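Local coordinates for protein endo-beta-1,2-glucanase (Talaromyces funiculosus, PDB 6IMV) that hydrolyses beta-1,2-glucans at internal linkages as an endo-acting fungal glycoside hydrolase, and binds the beta-1,2-linked disaccharide sophorose, at residues A[85-90]-A[170-175]; A[214-219]-A[273-278]; A[254-259]-A[310-315]. One frame throughout, in Å; residues are numbered along the deposited sequence.

Contact 1 (A[85-90]-A[170-175])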
loop_
_atom_site.group_PDB
_atom_site.type_symbol
_atom_site.label_atom_id
_atom_site.label_comp_id
_atom_site.label_asym_id
_atom_site.label_seq_id
_atom_site.Cartn_x
_atom_site.Cartn_y
_atom_site.Cartn_z
ATOM N N LEU A 85 2.595 5.427 0.976
ATOM C CA LEU A 85 2.974 5.137 -0.410
ATOM C C LEU A 85 3.822 6.282 -0.984
ATOM O O LEU A 85 4.807 6.033 -1.683
ATOM C CB LEU A 85 1.726 4.872 -1.252
ATOM C CG LEU A 85 0.964 3.590 -0.901
ATOM C CD1 LEU A 85 -0.357 3.509 -1.656
ATOM C CD2 LEU A 85 1.805 2.350 -1.177
ATOM N N GLN A 86 3.441 7.519 -0.663
ATOM C CA GLN A 86 4.135 8.714 -1.104
ATOM C C GLN A 86 5.523 8.774 -0.447
ATOM O O GLN A 86 6.529 9.019 -1.114
ATOM C CB GLN A 86 3.282 9.933 -0.755
ATOM C CG GLN A 86 3.879 11.268 -1.165
ATOM C CD GLN A 86 3.028 12.423 -0.696
ATOM O OE1 GLN A 86 2.206 12.285 0.206
ATOM N NE2 GLN A 86 3.227 13.580 -1.303
ATOM N N VAL A 87 5.573 8.511 0.860
ATOM C CA VAL A 87 6.816 8.594 1.622
ATOM C C VAL A 87 7.793 7.511 1.143
ATOM O O VAL A 87 8.985 7.795 0.968
ATOM C CB VAL A 87 6.549 8.548 3.140
ATOM C CG1 VAL A 87 7.814 8.277 3.946
ATOM C CG2 VAL A 87 5.890 9.839 3.608
ATOM N N MET A 88 7.293 6.293 0.912
ATOM C CA MET A 88 8.135 5.193 0.425
ATOM C C MET A 88 8.768 5.578 -0.920
ATOM O O MET A 88 9.959 5.341 -1.141
ATOM C CB MET A 88 7.330 3.894 0.274
ATOM C CG MET A 88 7.120 3.168 1.578
ATOM S SD MET A 88 6.343 1.540 1.370
ATOM C CE MET A 88 4.628 2.012 1.234
ATOM N N LEU A 89 7.971 6.170 -1.818
ATOM C CA LEU A 89 8.466 6.634 -3.121
ATOM C C LEU A 89 9.589 7.656 -2.892
ATOM O O LEU A 89 10.636 7.585 -3.539
ATOM C CB LEU A 89 7.300 7.236 -3.906
ATOM C CG LEU A 89 7.544 7.709 -5.337
ATOM C CD1 LEU A 89 8.095 9.118 -5.378
ATOM C CD2 LEU A 89 8.428 6.773 -6.135
ATOM N N TYR A 90 9.351 8.602 -1.972
ATOM C CA TYR A 90 10.305 9.668 -1.680
ATOM C C TYR A 90 11.590 9.117 -1.046
ATOM O O TYR A 90 12.653 9.708 -1.234
ATOM C CB TYR A 90 9.679 10.750 -0.797
ATOM C CG TYR A 90 8.583 11.562 -1.438
ATOM C CD1 TYR A 90 8.440 11.665 -2.811
ATOM C CD2 TYR A 90 7.679 12.244 -0.644
ATOM C CE1 TYR A 90 7.414 12.410 -3.371
ATOM C CE2 TYR A 90 6.654 12.998 -1.187
ATOM C CZ TYR A 90 6.524 13.092 -2.558
ATOM O OH TYR A 90 5.505 13.827 -3.075
ATOM N N LEU A 170 4.459 4.857 9.613
ATOM C CA LEU A 170 5.587 4.962 10.532
ATOM C C LEU A 170 6.823 4.244 9.975
ATOM O O LEU A 170 7.931 4.801 10.018
ATOM C CB LEU A 170 5.173 4.430 11.904
ATOM C CG LEU A 170 4.272 5.381 12.682
ATOM C CD1 LEU A 170 3.588 4.665 13.835
ATOM C CD2 LEU A 170 5.069 6.581 13.174
ATOM N N TRP A 171 6.646 3.043 9.420
ATOM C CA TRP A 171 7.788 2.301 8.851
ATOM C C TRP A 171 8.236 2.957 7.537
ATOM O O TRP A 171 9.406 2.866 7.177
ATOM C CB TRP A 171 7.475 0.805 8.703
ATOM C CG TRP A 171 7.388 0.110 10.027
ATOM C CD1 TRP A 171 6.251 -0.310 10.655
ATOM C CD2 TRP A 171 8.478 -0.210 10.917
ATOM N NE1 TRP A 171 6.560 -0.875 11.861
ATOM C CE2 TRP A 171 7.917 -0.831 12.049
ATOM C CE3 TRP A 171 9.865 -0.036 10.866
ATOM C CZ2 TRP A 171 8.688 -1.282 13.116
ATOM C CZ3 TRP A 171 10.635 -0.468 11.925
ATOM C CH2 TRP A 171 10.052 -1.095 13.028
ATOM N N ALA A 172 7.323 3.639 6.833
ATOM C CA ALA A 172 7.709 4.368 5.620
ATOM C C ALA A 172 8.632 5.540 5.995
ATOM O O ALA A 172 9.654 5.772 5.351
ATOM C CB ALA A 172 6.491 4.828 4.858
ATOM N N VAL A 173 8.270 6.259 7.060
ATOM C CA VAL A 173 9.060 7.388 7.565
ATOM C C VAL A 173 10.414 6.881 8.078
ATOM O O VAL A 173 11.434 7.521 7.865
ATOM C CB VAL A 173 8.287 8.193 8.627
ATOM C CG1 VAL A 173 9.190 9.158 9.389
ATOM C CG2 VAL A 173 7.119 8.945 8.005
ATOM N N TYR A 174 10.399 5.731 8.755
ATOM C CA TYR A 174 11.599 5.041 9.249
ATOM C C TYR A 174 12.571 4.817 8.077
ATOM O O TYR A 174 13.760 5.171 8.168
ATOM C CB TYR A 174 11.156 3.747 9.937
ATOM C CG TYR A 174 12.172 3.006 10.770
ATOM C CD1 TYR A 174 12.281 3.237 12.134
ATOM C CD2 TYR A 174 12.942 1.991 10.225
ATOM C CE1 TYR A 174 13.159 2.512 12.924
ATOM C CE2 TYR A 174 13.826 1.255 11.002
ATOM C CZ TYR A 174 13.942 1.521 12.355
ATOM O OH TYR A 174 14.809 0.795 13.123
ATOM N N ALA A 175 12.049 4.286 6.964
ATOM C CA ALA A 175 12.824 4.086 5.716
ATOM C C ALA A 175 13.368 5.415 5.177
ATOM O O ALA A 175 14.549 5.507 4.808
ATOM C CB ALA A 175 11.975 3.413 4.672
#

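Contact 2 (A[214-219]-A[273-278])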
loop_
_atom_site.group_PDB
_atom_site.type_symbol
_atom_site.label_atom_id
_atom_site.label_comp_id
_atom_site.label_asym_id
_atom_site.label_seq_id
_atom_site.Cartn_x
_atom_site.Cartn_y
_atom_site.Cartn_z
ATOM N N GLU A 214 -3.585 -7.272 27.423
ATOM C CA GLU A 214 -3.762 -8.686 27.148
ATOM C C GLU A 214 -3.681 -8.945 25.635
ATOM O O GLU A 214 -4.420 -9.765 25.108
ATOM C CB GLU A 214 -5.084 -9.156 27.745
ATOM C CG GLU A 214 -5.129 -9.009 29.252
ATOM C CD GLU A 214 -6.525 -8.959 29.839
ATOM O OE1 GLU A 214 -7.444 -9.617 29.289
ATOM O OE2 GLU A 214 -6.697 -8.266 30.859
ATOM N N GLY A 215 -2.772 -8.224 24.959
ATOM C CA GLY A 215 -2.449 -8.434 23.544
ATOM C C GLY A 215 -3.431 -7.764 22.596
ATOM O O GLY A 215 -3.306 -7.918 21.375
ATOM N N LYS A 216 -4.401 -7.016 23.143
ATOM C CA LYS A 216 -5.458 -6.399 22.347
ATOM C C LYS A 216 -5.023 -4.986 21.959
ATOM O O LYS A 216 -4.723 -4.163 22.825
ATOM C CB LYS A 216 -6.790 -6.405 23.101
ATOM C CG LYS A 216 -7.383 -7.792 23.285
ATOM C CD LYS A 216 -8.610 -7.864 24.173
ATOM C CE LYS A 216 -9.015 -9.300 24.446
ATOM N NZ LYS A 216 -10.400 -9.393 24.967
ATOM N N VAL A 217 -5.013 -4.727 20.647
ATOM C CA VAL A 217 -4.616 -3.444 20.065
ATOM C C VAL A 217 -5.810 -2.909 19.273
ATOM O O VAL A 217 -6.317 -3.617 18.411
ATOM C CB VAL A 217 -3.371 -3.605 19.169
ATOM C CG1 VAL A 217 -3.017 -2.303 18.451
ATOM C CG2 VAL A 217 -2.166 -4.130 19.944
ATOM N N CYS A 218 -6.264 -1.679 19.560
ATOM C CA CYS A 218 -7.439 -1.129 18.865
ATOM C C CYS A 218 -7.159 -1.006 17.360
ATOM O O CYS A 218 -6.136 -0.469 16.963
ATOM C CB CYS A 218 -7.852 0.253 19.354
ATOM S SG CYS A 218 -7.876 0.455 21.151
ATOM N N ALA A 219 -8.102 -1.474 16.536
ATOM C CA ALA A 219 -8.114 -1.164 15.114
ATOM C C ALA A 219 -8.407 0.329 14.935
ATOM O O ALA A 219 -7.739 1.027 14.137
ATOM C CB ALA A 219 -9.120 -2.031 14.395
ATOM N N TRP A 273 1.592 -11.514 20.445
ATOM C CA TRP A 273 1.754 -12.599 19.481
ATOM C C TRP A 273 0.804 -13.757 19.800
ATOM O O TRP A 273 0.280 -14.396 18.891
ATOM C CB TRP A 273 3.219 -13.021 19.390
ATOM C CG TRP A 273 4.025 -11.923 18.772
ATOM C CD1 TRP A 273 4.840 -11.043 19.417
ATOM C CD2 TRP A 273 4.044 -11.548 17.383
ATOM N NE1 TRP A 273 5.373 -10.152 18.522
ATOM C CE2 TRP A 273 4.909 -10.437 17.268
ATOM C CE3 TRP A 273 3.448 -12.061 16.223
ATOM C CZ2 TRP A 273 5.174 -9.821 16.047
ATOM C CZ3 TRP A 273 3.713 -11.454 15.012
ATOM C CH2 TRP A 273 4.562 -10.344 14.930
ATOM N N GLU A 274 0.531 -13.966 21.089
ATOM C CA GLU A 274 -0.386 -15.003 21.517
ATOM C C GLU A 274 -1.795 -14.687 21.007
ATOM O O GLU A 274 -2.466 -15.548 20.464
ATOM C CB GLU A 274 -0.379 -15.118 23.037
ATOM C CG GLU A 274 -1.179 -16.299 23.546
ATOM C CD GLU A 274 -1.102 -16.485 25.051
ATOM O OE1 GLU A 274 -0.138 -15.960 25.662
ATOM O OE2 GLU A 274 -2.008 -17.143 25.605
ATOM N N TYR A 275 -2.225 -13.438 21.188
ATOM C CA TYR A 275 -3.558 -13.023 20.815
ATOM C C TYR A 275 -3.715 -13.046 19.287
ATOM O O TYR A 275 -4.816 -13.219 18.778
ATOM C CB TYR A 275 -3.875 -11.638 21.381
ATOM C CG TYR A 275 -5.321 -11.266 21.215
ATOM C CD1 TYR A 275 -6.296 -11.897 21.974
ATOM C CD2 TYR A 275 -5.727 -10.338 20.275
ATOM C CE1 TYR A 275 -7.637 -11.593 21.822
ATOM C CE2 TYR A 275 -7.062 -10.012 20.116
ATOM C CZ TYR A 275 -8.018 -10.641 20.895
ATOM O OH TYR A 275 -9.335 -10.342 20.746
ATOM N N LYS A 276 -2.599 -12.857 18.572
ATOM C CA LYS A 276 -2.567 -12.839 17.113
ATOM C C LYS A 276 -2.624 -14.257 16.532
ATOM O O LYS A 276 -3.076 -14.429 15.410
ATOM C CB LYS A 276 -1.308 -12.115 16.620
ATOM C CG LYS A 276 -1.465 -10.610 16.435
ATOM C CD LYS A 276 -0.155 -9.872 16.236
ATOM C CE LYS A 276 0.610 -10.340 15.014
ATOM N NZ LYS A 276 -0.188 -10.223 13.774
ATOM N N ARG A 277 -2.166 -15.253 17.301
ATOM C CA ARG A 277 -1.784 -16.583 16.776
ATOM C C ARG A 277 -2.945 -17.274 16.062
ATOM O O ARG A 277 -2.741 -17.876 15.010
ATOM C CB ARG A 277 -1.234 -17.466 17.904
ATOM C CG ARG A 277 -0.211 -18.503 17.451
ATOM C CD ARG A 277 0.713 -18.969 18.571
ATOM N NE ARG A 277 1.706 -17.950 18.908
ATOM C CZ ARG A 277 2.150 -17.687 20.133
ATOM N NH1 ARG A 277 1.575 -18.251 21.179
ATOM N NH2 ARG A 277 3.164 -16.855 20.300
ATOM N N PRO A 278 -4.190 -17.260 16.596
ATOM C CA PRO A 278 -5.299 -17.940 15.929
ATOM C C PRO A 278 -5.668 -17.376 14.543
ATOM O O PRO A 278 -6.408 -18.022 13.813
ATOM C CB PRO A 278 -6.481 -17.755 16.904
ATOM C CG PRO A 278 -5.830 -17.454 18.246
ATOM C CD PRO A 278 -4.587 -16.664 17.887
#

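Contact 3 (A[254-259]-A[310-315])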
loop_
_atom_site.group_PDB
_atom_site.type_symbol
_atom_site.label_atom_id
_atom_site.label_comp_id
_atom_site.label_asym_id
_atom_site.label_seq_id
_atom_site.Cartn_x
_atom_site.Cartn_y
_atom_site.Cartn_z
ATOM N N PHE A 254 1.790 -2.193 12.763
ATOM C CA PHE A 254 1.570 -1.440 13.978
ATOM C C PHE A 254 1.952 -2.273 15.205
ATOM O O PHE A 254 2.503 -1.723 16.166
ATOM C CB PHE A 254 0.132 -0.936 14.104
ATOM C CG PHE A 254 0.037 0.114 15.175
ATOM C CD1 PHE A 254 0.492 1.396 14.935
ATOM C CD2 PHE A 254 -0.381 -0.210 16.455
ATOM C CE1 PHE A 254 0.468 2.358 15.934
ATOM C CE2 PHE A 254 -0.410 0.757 17.448
ATOM C CZ PHE A 254 0.014 2.031 17.185
ATOM N N THR A 255 1.663 -3.578 15.176
ATOM C CA THR A 255 2.091 -4.490 16.236
ATOM C C THR A 255 3.589 -4.308 16.521
ATOM O O THR A 255 3.984 -4.174 17.680
ATOM C CB THR A 255 1.812 -5.957 15.894
ATOM O OG1 THR A 255 0.428 -6.093 15.580
ATOM C CG2 THR A 255 2.157 -6.900 17.025
ATOM N N TRP A 256 4.404 -4.310 15.461
ATOM C CA TRP A 256 5.855 -4.168 15.582
ATOM C C TRP A 256 6.223 -2.821 16.210
ATOM O O TRP A 256 7.213 -2.737 16.962
ATOM C CB TRP A 256 6.550 -4.325 14.230
ATOM C CG TRP A 256 6.567 -5.726 13.697
ATOM C CD1 TRP A 256 5.989 -6.163 12.542
ATOM C CD2 TRP A 256 7.234 -6.865 14.274
ATOM N NE1 TRP A 256 6.246 -7.496 12.364
ATOM C CE2 TRP A 256 7.013 -7.953 13.403
ATOM C CE3 TRP A 256 8.006 -7.071 15.425
ATOM C CZ2 TRP A 256 7.518 -9.225 13.658
ATOM C CZ3 TRP A 256 8.509 -8.331 15.681
ATOM C CH2 TRP A 256 8.268 -9.389 14.804
ATOM N N TRP A 257 5.472 -1.772 15.853
ATOM C CA TRP A 257 5.709 -0.448 16.395
ATOM C C TRP A 257 5.579 -0.473 17.925
ATOM O O TRP A 257 6.469 0.031 18.635
ATOM C CB TRP A 257 4.785 0.596 15.764
ATOM C CG TRP A 257 5.330 1.979 15.928
ATOM C CD1 TRP A 257 4.908 2.946 16.790
ATOM C CD2 TRP A 257 6.474 2.519 15.245
ATOM N NE1 TRP A 257 5.686 4.067 16.663
ATOM C CE2 TRP A 257 6.654 3.834 15.720
ATOM C CE3 TRP A 257 7.339 2.026 14.262
ATOM C CZ2 TRP A 257 7.674 4.660 15.241
ATOM C CZ3 TRP A 257 8.348 2.838 13.791
ATOM C CH2 TRP A 257 8.511 4.137 14.279
ATOM N N LEU A 258 4.490 -1.075 18.421
ATOM C CA LEU A 258 4.254 -1.220 19.851
ATOM C C LEU A 258 5.366 -2.055 20.489
ATOM O O LEU A 258 5.896 -1.675 21.530
ATOM C CB LEU A 258 2.886 -1.866 20.100
ATOM C CG LEU A 258 1.683 -0.928 20.017
ATOM C CD1 LEU A 258 0.387 -1.717 20.069
ATOM C CD2 LEU A 258 1.730 0.105 21.136
ATOM N N GLN A 259 5.706 -3.192 19.868
ATOM C CA GLN A 259 6.683 -4.102 20.460
ATOM C C GLN A 259 8.035 -3.399 20.629
ATOM O O GLN A 259 8.616 -3.445 21.703
ATOM C CB GLN A 259 6.878 -5.363 19.623
ATOM C CG GLN A 259 8.117 -6.145 20.040
ATOM C CD GLN A 259 8.130 -7.558 19.515
ATOM O OE1 GLN A 259 7.156 -8.036 18.951
ATOM N NE2 GLN A 259 9.240 -8.246 19.727
ATOM N N LEU A 310 6.256 -4.883 1.965
ATOM C CA LEU A 310 6.863 -3.703 1.328
ATOM C C LEU A 310 7.679 -2.889 2.340
ATOM O O LEU A 310 8.515 -2.079 1.934
ATOM C CB LEU A 310 5.784 -2.792 0.733
ATOM C CG LEU A 310 5.028 -3.296 -0.495
ATOM C CD1 LEU A 310 3.808 -2.423 -0.744
ATOM C CD2 LEU A 310 5.921 -3.319 -1.727
ATOM N N GLU A 311 7.382 -3.037 3.634
ATOM C CA GLU A 311 7.847 -2.071 4.641
ATOM C C GLU A 311 8.816 -2.700 5.656
ATOM O O GLU A 311 9.556 -1.984 6.279
ATOM C CB GLU A 311 6.648 -1.450 5.356
ATOM C CG GLU A 311 5.673 -0.777 4.401
ATOM C CD GLU A 311 4.862 0.352 5.009
ATOM O OE1 GLU A 311 5.396 1.078 5.905
ATOM O OE2 GLU A 311 3.700 0.494 4.609
ATOM N N MET A 312 8.798 -4.020 5.841
ATOM C CA MET A 312 9.718 -4.683 6.771
ATOM C C MET A 312 10.261 -5.938 6.108
ATOM O O MET A 312 9.608 -6.502 5.235
ATOM C CB MET A 312 9.021 -5.038 8.087
ATOM C CG MET A 312 8.512 -3.812 8.824
ATOM S SD MET A 312 7.818 -4.205 10.426
ATOM C CE MET A 312 9.301 -4.384 11.422
ATOM N N PRO A 313 11.485 -6.385 6.471
ATOM C CA PRO A 313 12.161 -7.469 5.751
ATOM C C PRO A 313 11.652 -8.883 6.085
ATOM O O PRO A 313 12.434 -9.760 6.448
ATOM C CB PRO A 313 13.627 -7.272 6.177
ATOM C CG PRO A 313 13.531 -6.716 7.572
ATOM C CD PRO A 313 12.319 -5.808 7.540
ATOM N N TYR A 314 10.350 -9.101 5.888
ATOM C CA TYR A 314 9.718 -10.397 6.021
ATOM C C TYR A 314 10.401 -11.445 5.126
ATOM O O TYR A 314 10.517 -12.596 5.520
ATOM C CB TYR A 314 8.230 -10.291 5.665
ATOM C CG TYR A 314 7.383 -9.712 6.768
ATOM C CD1 TYR A 314 6.827 -10.538 7.730
ATOM C CD2 TYR A 314 7.148 -8.346 6.862
ATOM C CE1 TYR A 314 6.054 -10.025 8.755
ATOM C CE2 TYR A 314 6.379 -7.819 7.889
ATOM C CZ TYR A 314 5.833 -8.663 8.842
ATOM O OH TYR A 314 5.073 -8.178 9.872
ATOM N N TYR A 315 10.839 -11.047 3.924
ATOM C CA TYR A 315 11.348 -12.012 2.939
ATOM C C TYR A 315 12.821 -12.364 3.188
ATOM O O TYR A 315 13.366 -13.174 2.438
ATOM C CB TYR A 315 11.102 -11.511 1.515
ATOM C CG TYR A 315 9.651 -11.467 1.108
ATOM C CD1 TYR A 315 8.661 -12.062 1.884
ATOM C CD2 TYR A 315 9.257 -10.827 -0.061
ATOM C CE1 TYR A 315 7.326 -11.999 1.520
ATOM C CE2 TYR A 315 7.930 -10.778 -0.448
ATOM C CZ TYR A 315 6.958 -11.371 0.343
ATOM O OH TYR A 315 5.641 -11.332 -0.019
#

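Contact 1 (A[85-90]-A[170-175])
V87 and M88, consecutive on helix 80-94, close on A172 of helix 163-182. The methyl of A172 is the shared partner. V87 CG1 lies 3.8 Å from A172 CB, and M88 CG lies 3.7 Å from the same CB. V87 does more than meet that methyl. Its CG1 is anti to the backbone N (chi1 165°), which carries it over the helix backbone, 3.4 Å from A172 O. The same CG1 reaches V173, whose CG2 is 4.2 Å away. M88 touches with its CG. Helices 80-94 and 163-182 run nearly parallel here. The local axes approach to 8.4 Å at an angle of 14°. A172 CA is 5.3 Å from M88 CA, and the small methyl of A172 suits this spacing. Parallel neighbouring helices are consistent with the (alpha/alpha)6 toroid known for this type of glucanase. The joint is buried and apolar. Polar side chains tie down the flank of helix 80-94. Q86 NE2 donates to Y90 OH one turn on, and that oxygen lies close to the Q86 amide plane. Q86 OE1 bonds to K123, and Y90 OH also pairs with H45. V87 packs further on M120 of helix 112-133, while V173 rests on W195 of helix 186-210.

Contact 2 (A[214-219]-A[273-278])
The carbonyl oxygen of G215 rests against Y275, with several atoms of that side chain around it. G215 O lies 3.6 Å from Y275 CD2 and 3.8 Å from Y275 CB. It meets the ring obliquely, and these are packing contacts. G215 and E214 form the two-residue turn of a beta hairpin between strands 211-213 and 216-217. Both have positive phi, and their backbone angles fit a type I' turn. The hairpin turn packs on helix 266-276 at Y275. K216, just after the turn, covers one face of the tyrosine ring. Its CG sits 3.9 Å from the ring centroid and 18° off the normal, a CH-pi contact. Beyond CG the lysine chain is extended, and it slants across the hydroxyl end of the ring to the CE1 side. There K216 CE comes 3.7 Å from Y275 CE1. The tyrosine is sent out from the helix by its first torsion, with CG anti to the backbone N (chi1 -170°). An alanine at Y275 is likely to leave the K216 chain without the ring it lies on and open a gap under G215 O. N246 also touches Y275, and Y244 touches K216. Just past strand 216-217, C218 is joined to C239 by a disulfide. A few residues on from Y275, P278 borders a glycan attached to the protein. G215 itself comes so near the helix that a beta carbon there would lie only 2.9 Å from Y275 CB.

Contact 3 (A[254-259]-A[310-315])
A Met-aromatic contact and an indole-to-phenol hydrogen bond meet at W256, in a buried aromatic cluster of the helical domain. M312 and Y314 both reach this one indole, from the 310-315 segment, a loop that leads into 3-10 structure ahead of helix 318-337. M312 comes over the pyrrole part of the ring. Its CE is 4.1 Å from the centroid of the five-membered ring and 24° off the normal, so the methyl lies over the face. The sulfur is set to one side and approaches obliquely, with M312 SD 3.4 Å from W256 CD1. The bend at the end of the methionine chain (chi3 79°) folds CE back onto the ring. Y314 comes to the indole edge instead. W256 NE1 donates to Y314 OH at 2.8 Å, with an N-H...O angle of 150°. The hydroxyl oxygen lies almost exactly in the indole plane. The two rings are inclined to each other and do not stack. Y314 OH has a second partner, E252 OE1, so two groups grip this buried hydroxyl and fix where the phenol ends. Between the two contact residues, P313 is the centre of an inverse gamma turn. Y314 N bonds to M312 O at 2.8 Å, and the tight turn brings both side chains to the same tryptophan. Around them, the ring of F260, on the same helix 252-261, is nearly parallel to that of W256, and W273 of helix 266-276 meets the indole. F464 of helix 461-475 contacts W256, M312 and Y314, while W171 of helix 163-182 packs on M312.

Contact 1 closes before the others open. Contacts 2 and 3 then interleave, in the order 214-219, 254-259, 273-278, 310-315. Contact 3 touches both others. Its centre lies about 13 Å from that of contact 1 and about 15 Å from that of contact 2, whereas the centres of contacts 1 and 2 are about 25 Å apart. L170 CD1 packs on W257 NE1 at 3.6 Å to join contacts 1 and 3. W273 NE1 probably bonds to Q259 OE1 (2.8 Å) between contacts 2 and 3, where helices 252-261 and 266-276 follow each other. Contact 3 lies between the buried helix pair of contact 1 and the outlying hairpin of contact 2, so helix 252-261 joins the interior packing to the outer layer.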